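Local atomic coordinates of putative sulfurtransferase DsrE (Allochromatium vinosum, PDB entry 2HY5), a protein that probably acts as a sulfurtransferase or sulfur carrier in the oxidation of intracellular sulfur, although its exact role is not established. Residues Q15-A20 against R58-R63; F3-N8 against Q22-A27. All blocks are in the same frame, centred on the assembly; numbering follows the deposited sequence.

In the fold
Both interactions hang on helix 16-29: interaction 1 uses its first turn, against the start of helix 60-71, and interaction 2 its middle, against strand 2-7. Their centres lie about 11 Å apart, and along the chain the segments alternate, segment 3-8 coming first, then 15-20, 22-27 and finally 58-63. They meet directly, with I7 CD1 on the strand 3.4 Å from A20 CB on the helix. One helix is thus fixed inward to the central parallel sheet by apolar packing, and to R58 and the start of helix 60-71 by a salt bridge with I60 packing beside it. Subunits DsrF and DsrH reach both regions, so this layer also takes part in the contacts between subunits.

Interaction 1. Residues Q15-A20 against R58-R63; sequences QASDSA and RHIVNR
D18, on the first turn of helix 16-29, meets R58 side-on: R58 NE gives a hydrogen bond to D18 OD1 (3.0 Å) and R58 NH2 one to D18 OD2 (2.8 Å), a two-pronged salt bridge with one nitrogen for each oxygen. Both nitrogens come to the syn side of the carboxylate but tilted out of its plane, because the two flat groups stand 47° apart. R58 reaches it by a bend at chi2 (-69°), after which the chain runs extended to the guanidinium. D18 OD1 takes a second bond, from a water 2.8 Å away; the same water accepts from R63 NH1 at 2.6 Å. R63 therefore connects with the acid through solvent, since its NH1 stays 4.0 Å from D18 OD1. Its NH2 is spoken for by the backbone oxygen of G61 in a neighbouring DsrF subunit, while R58 CB lies over one face of its guanidinium. With two positive groups beside it, D18 is probably held as the anion. Beside the salt bridge, I60 CD1 packs 3.7 Å from D18 OD2, and I60 CG2 lies 3.6 Å from S17 OG. That hydroxyl has its polar needs met elsewhere, by N46 OD1 and W64 NE1. On the R58 side, Y12 OH binds both R58 O and I60 N, and H59 is the N-cap of the following helix. The result is a charged tie from the start of helix 16-29 to the loop residue leading into helix 60-71, two helices on one side of the sheet in an alpha/beta/alpha fold.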
loop_
_atom_site.group_PDB
_atom_site.type_symbol
_atom_site.label_atom_id
_atom_site.label_comp_id
_atom_site.label_asym_id
_atom_site.label_seq_id
_atom_site.Cartn_x
_atom_site.Cartn_y
_atom_site.Cartn_z
ATOM N N GLN A 15 0.454 -0.364 9.459
ATOM C CA GLN A 15 0.938 -0.104 10.813
ATOM C C GLN A 15 1.238 1.370 11.089
ATOM O O GLN A 15 1.421 1.763 12.240
ATOM C CB GLN A 15 2.193 -0.935 11.074
ATOM C CG GLN A 15 2.628 -0.948 12.534
ATOM C CD GLN A 15 3.903 -1.731 12.751
ATOM O OE1 GLN A 15 4.344 -2.487 11.880
ATOM N NE2 GLN A 15 4.501 -1.565 13.927
ATOM N N ALA A 16 1.273 2.178 10.034
ATOM C CA ALA A 16 1.567 3.608 10.144
ATOM C C ALA A 16 0.913 4.308 11.336
ATOM O O ALA A 16 1.601 4.935 12.138
ATOM C CB ALA A 16 1.179 4.323 8.849
ATOM N N SER A 17 -0.408 4.211 11.453
ATOM C CA SER A 17 -1.107 4.865 12.552
ATOM C C SER A 17 -0.615 4.378 13.922
ATOM O O SER A 17 -0.485 5.166 14.855
ATOM C CB SER A 17 -2.616 4.641 12.430
ATOM O OG SER A 17 -3.309 5.416 13.398
ATOM N N ASP A 18 -0.351 3.079 14.042
ATOM C CA ASP A 18 0.133 2.512 15.301
ATOM C C ASP A 18 1.542 3.014 15.610
ATOM O O ASP A 18 1.862 3.357 16.748
ATOM C CB ASP A 18 0.155 0.985 15.226
ATOM C CG ASP A 18 -1.227 0.378 15.304
ATOM O OD1 ASP A 18 -1.805 0.341 16.413
ATOM O OD2 ASP A 18 -1.736 -0.050 14.247
ATOM N N SER A 19 2.386 3.041 14.589
ATOM C CA SER A 19 3.755 3.506 14.773
ATOM C C SER A 19 3.753 4.970 15.193
ATOM O O SER A 19 4.524 5.376 16.068
ATOM C CB SER A 19 4.549 3.337 13.479
ATOM O OG SER A 19 4.660 1.967 13.143
ATOM N N ALA A 20 2.885 5.756 14.566
ATOM C CA ALA A 20 2.784 7.178 14.875
ATOM C C ALA A 20 2.311 7.359 16.309
ATOM O O ALA A 20 2.789 8.237 17.024
ATOM C CB ALA A 20 1.821 7.856 13.904
ATOM N N ARG A 58 -6.152 -3.567 20.278
ATOM C CA ARG A 58 -6.262 -2.128 20.449
ATOM C C ARG A 58 -7.329 -1.450 19.596
ATOM O O ARG A 58 -7.636 -1.878 18.480
ATOM C CB ARG A 58 -4.900 -1.453 20.217
ATOM C CG ARG A 58 -4.551 -1.113 18.769
ATOM C CD ARG A 58 -4.289 -2.337 17.915
ATOM N NE ARG A 58 -3.766 -1.972 16.600
ATOM C CZ ARG A 58 -3.715 -2.794 15.556
ATOM N NH1 ARG A 58 -4.160 -4.039 15.666
ATOM N NH2 ARG A 58 -3.221 -2.371 14.400
ATOM N N HIS A 59 -7.891 -0.386 20.159
ATOM C CA HIS A 59 -8.914 0.420 19.511
ATOM C C HIS A 59 -8.151 1.672 19.091
ATOM O O HIS A 59 -7.986 2.604 19.871
ATOM C CB HIS A 59 -10.015 0.775 20.517
ATOM C CG HIS A 59 -11.261 1.316 19.888
ATOM N ND1 HIS A 59 -11.265 2.412 19.053
ATOM C CD2 HIS A 59 -12.553 0.915 19.983
ATOM C CE1 HIS A 59 -12.500 2.664 18.661
ATOM N NE2 HIS A 59 -13.302 1.768 19.213
ATOM N N ILE A 60 -7.664 1.674 17.859
ATOM C CA ILE A 60 -6.879 2.790 17.359
ATOM C C ILE A 60 -7.503 4.175 17.516
ATOM O O ILE A 60 -6.851 5.100 17.999
ATOM C CB ILE A 60 -6.517 2.566 15.884
ATOM C CG1 ILE A 60 -5.646 1.311 15.767
ATOM C CG2 ILE A 60 -5.800 3.787 15.334
ATOM C CD1 ILE A 60 -5.276 0.932 14.341
ATOM N N VAL A 61 -8.756 4.329 17.112
ATOM C CA VAL A 61 -9.390 5.633 17.216
ATOM C C VAL A 61 -9.518 6.111 18.654
ATOM O O VAL A 61 -9.138 7.240 18.964
ATOM C CB VAL A 61 -10.781 5.634 16.560
ATOM C CG1 VAL A 61 -11.393 7.035 16.639
ATOM C CG2 VAL A 61 -10.658 5.190 15.106
ATOM N N ASN A 62 -10.052 5.264 19.531
ATOM C CA ASN A 62 -10.223 5.656 20.925
ATOM C C ASN A 62 -8.897 5.899 21.621
ATOM O O ASN A 62 -8.794 6.764 22.487
ATOM C CB ASN A 62 -11.024 4.604 21.696
ATOM C CG ASN A 62 -12.496 4.623 21.333
ATOM O OD1 ASN A 62 -12.989 5.589 20.750
ATOM N ND2 ASN A 62 -13.209 3.561 21.689
ATOM N N ARG A 63 -7.886 5.131 21.235
ATOM C CA ARG A 63 -6.558 5.260 21.819
ATOM C C ARG A 63 -5.965 6.628 21.470
ATOM O O ARG A 63 -5.365 7.287 22.318
ATOM C CB ARG A 63 -5.672 4.134 21.302
ATOM C CG ARG A 63 -4.309 4.072 21.943
ATOM C CD ARG A 63 -3.444 3.057 21.216
ATOM N NE ARG A 63 -3.333 1.799 21.942
ATOM C CZ ARG A 63 -2.584 0.777 21.537
ATOM N NH1 ARG A 63 -1.891 0.876 20.408
ATOM N NH2 ARG A 63 -2.515 -0.332 22.264
HETATM O O HOH W 1 -2.369 2.314 18.302
#

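Interaction 2. Residues F3-N8 against Q22-A27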
loop_
_atom_site.group_PDB
_atom_site.type_symbol
_atom_site.label_atom_id
_atom_site.label_comp_id
_atom_site.label_asym_id
_atom_site.label_seq_id
_atom_site.Cartn_x
_atom_site.Cartn_y
_atom_site.Cartn_z
ATOM N N PHE A 3 7.167 18.811 17.679
ATOM C CA PHE A 3 6.958 17.882 16.567
ATOM C C PHE A 3 5.672 18.112 15.795
ATOM O O PHE A 3 4.658 18.519 16.354
ATOM C CB PHE A 3 6.887 16.442 17.078
ATOM C CG PHE A 3 8.203 15.870 17.491
ATOM C CD1 PHE A 3 9.082 15.362 16.539
ATOM C CD2 PHE A 3 8.563 15.828 18.833
ATOM C CE1 PHE A 3 10.310 14.820 16.922
ATOM C CE2 PHE A 3 9.784 15.288 19.225
ATOM C CZ PHE A 3 10.659 14.784 18.270
ATOM N N ALA A 4 5.737 17.826 14.500
ATOM C CA ALA A 4 4.577 17.892 13.627
ATOM C C ALA A 4 4.526 16.454 13.118
ATOM O O ALA A 4 5.498 15.974 12.536
ATOM C CB ALA A 4 4.816 18.857 12.474
ATOM N N LEU A 5 3.425 15.752 13.368
ATOM C CA LEU A 5 3.308 14.368 12.912
ATOM C C LEU A 5 2.280 14.256 11.798
ATOM O O LEU A 5 1.190 14.809 11.894
ATOM C CB LEU A 5 2.900 13.448 14.067
ATOM C CG LEU A 5 3.789 13.454 15.313
ATOM C CD1 LEU A 5 3.289 12.397 16.286
ATOM C CD2 LEU A 5 5.238 13.185 14.938
ATOM N N GLN A 6 2.637 13.533 10.743
ATOM C CA GLN A 6 1.759 13.337 9.600
ATOM C C GLN A 6 1.510 11.839 9.457
ATOM O O GLN A 6 2.456 11.052 9.472
ATOM C CB GLN A 6 2.430 13.883 8.334
ATOM C CG GLN A 6 1.523 13.932 7.106
ATOM C CD GLN A 6 2.286 14.315 5.846
ATOM O OE1 GLN A 6 3.148 15.196 5.870
ATOM N NE2 GLN A 6 1.940 13.679 4.728
ATOM N N ILE A 7 0.241 11.452 9.340
ATOM C CA ILE A 7 -0.133 10.047 9.190
ATOM C C ILE A 7 -0.897 9.922 7.874
ATOM O O ILE A 7 -1.929 10.567 7.690
ATOM C CB ILE A 7 -0.999 9.588 10.383
ATOM C CG1 ILE A 7 -0.184 9.736 11.677
ATOM C CG2 ILE A 7 -1.435 8.136 10.202
ATOM C CD1 ILE A 7 -0.967 9.508 12.936
ATOM N N ASN A 8 -0.384 9.090 6.967
ATOM C CA ASN A 8 -0.969 8.932 5.634
ATOM C C ASN A 8 -1.804 7.697 5.349
ATOM O O ASN A 8 -2.334 7.562 4.244
ATOM C CB ASN A 8 0.131 8.967 4.570
ATOM C CG ASN A 8 1.007 10.198 4.664
ATOM O OD1 ASN A 8 0.563 11.264 5.083
ATOM N ND2 ASN A 8 2.255 10.060 4.239
ATOM N N GLN A 22 2.673 5.213 18.905
ATOM C CA GLN A 22 3.741 4.846 19.834
ATOM C C GLN A 22 4.835 5.908 19.862
ATOM O O GLN A 22 5.410 6.180 20.912
ATOM C CB GLN A 22 4.332 3.477 19.466
ATOM C CG GLN A 22 3.311 2.334 19.481
ATOM C CD GLN A 22 2.728 2.053 20.860
ATOM O OE1 GLN A 22 1.668 1.431 20.990
ATOM N NE2 GLN A 22 3.426 2.493 21.894
ATOM N N PHE A 23 5.120 6.510 18.712
ATOM C CA PHE A 23 6.135 7.564 18.642
ATOM C C PHE A 23 5.650 8.780 19.431
ATOM O O PHE A 23 6.388 9.352 20.232
ATOM C CB PHE A 23 6.383 7.991 17.195
ATOM C CG PHE A 23 7.446 9.044 17.052
ATOM C CD1 PHE A 23 8.779 8.685 16.875
ATOM C CD2 PHE A 23 7.121 10.394 17.125
ATOM C CE1 PHE A 23 9.773 9.656 16.773
ATOM C CE2 PHE A 23 8.106 11.377 17.026
ATOM C CZ PHE A 23 9.436 11.009 16.849
ATOM N N ALA A 24 4.403 9.174 19.188
ATOM C CA ALA A 24 3.817 10.322 19.867
ATOM C C ALA A 24 3.822 10.132 21.371
ATOM O O ALA A 24 4.216 11.032 22.117
ATOM C CB ALA A 24 2.390 10.547 19.387
ATOM N N LYS A 25 3.368 8.968 21.817
ATOM C CA LYS A 25 3.315 8.688 23.243
ATOM C C LYS A 25 4.702 8.776 23.859
ATOM O O LYS A 25 4.886 9.369 24.921
ATOM C CB LYS A 25 2.716 7.303 23.492
ATOM C CG LYS A 25 2.292 7.078 24.938
ATOM C CD LYS A 25 1.364 5.880 25.065
ATOM C CE LYS A 25 2.130 4.575 25.086
ATOM N NZ LYS A 25 2.866 4.409 26.371
ATOM N N ALA A 26 5.687 8.196 23.183
ATOM C CA ALA A 26 7.048 8.217 23.701
ATOM C C ALA A 26 7.614 9.633 23.746
ATOM O O ALA A 26 8.324 9.999 24.686
ATOM C CB ALA A 26 7.945 7.318 22.851
ATOM N N ALA A 27 7.298 10.428 22.729
ATOM C CA ALA A 27 7.780 11.799 22.651
ATOM C C ALA A 27 7.128 12.640 23.743
ATOM O O ALA A 27 7.789 13.448 24.391
ATOM C CB ALA A 27 7.461 12.379 21.288
#
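Q6 NE2 gives a 2.8 Å hydrogen bond to N8 OD1, used on a lone pair in the carbonyl plane, while on the other side of the same strand F3 and L5 meet F23 and A24 of the helix. What the helix brings to the contact, F23, A24 and A27, is apolar. F23 turns its edge to one face of F3, a T-shaped pair with ring planes at 87° and centroids 5.5 Å apart; the closest atoms are F23 CZ and F3 CE1, at 3.9 Å. A chi1 of -178° carries the F23 ring from the helix toward the strand. L5 splits its branches: CD2 lies 4.0 Å from F23 CE2, and CD1 presses on A24 CB at 3.7 Å. A27 CB adds a looser touch, 4.3 Å from F3 CE2. Beyond the segments, I34 and V126 on the flanking strands continue the core around L5, and F88 of a DsrH subunit makes a second edge-to-face pair with F23. Strand 3-7 and helix segment 22-27 run nearly antiparallel, at 165°, with their axes 10.6 Å apart at closest approach, as in the beta-alpha-beta crossover formed here by strand 2-7, helix 16-29 and strand 33-39.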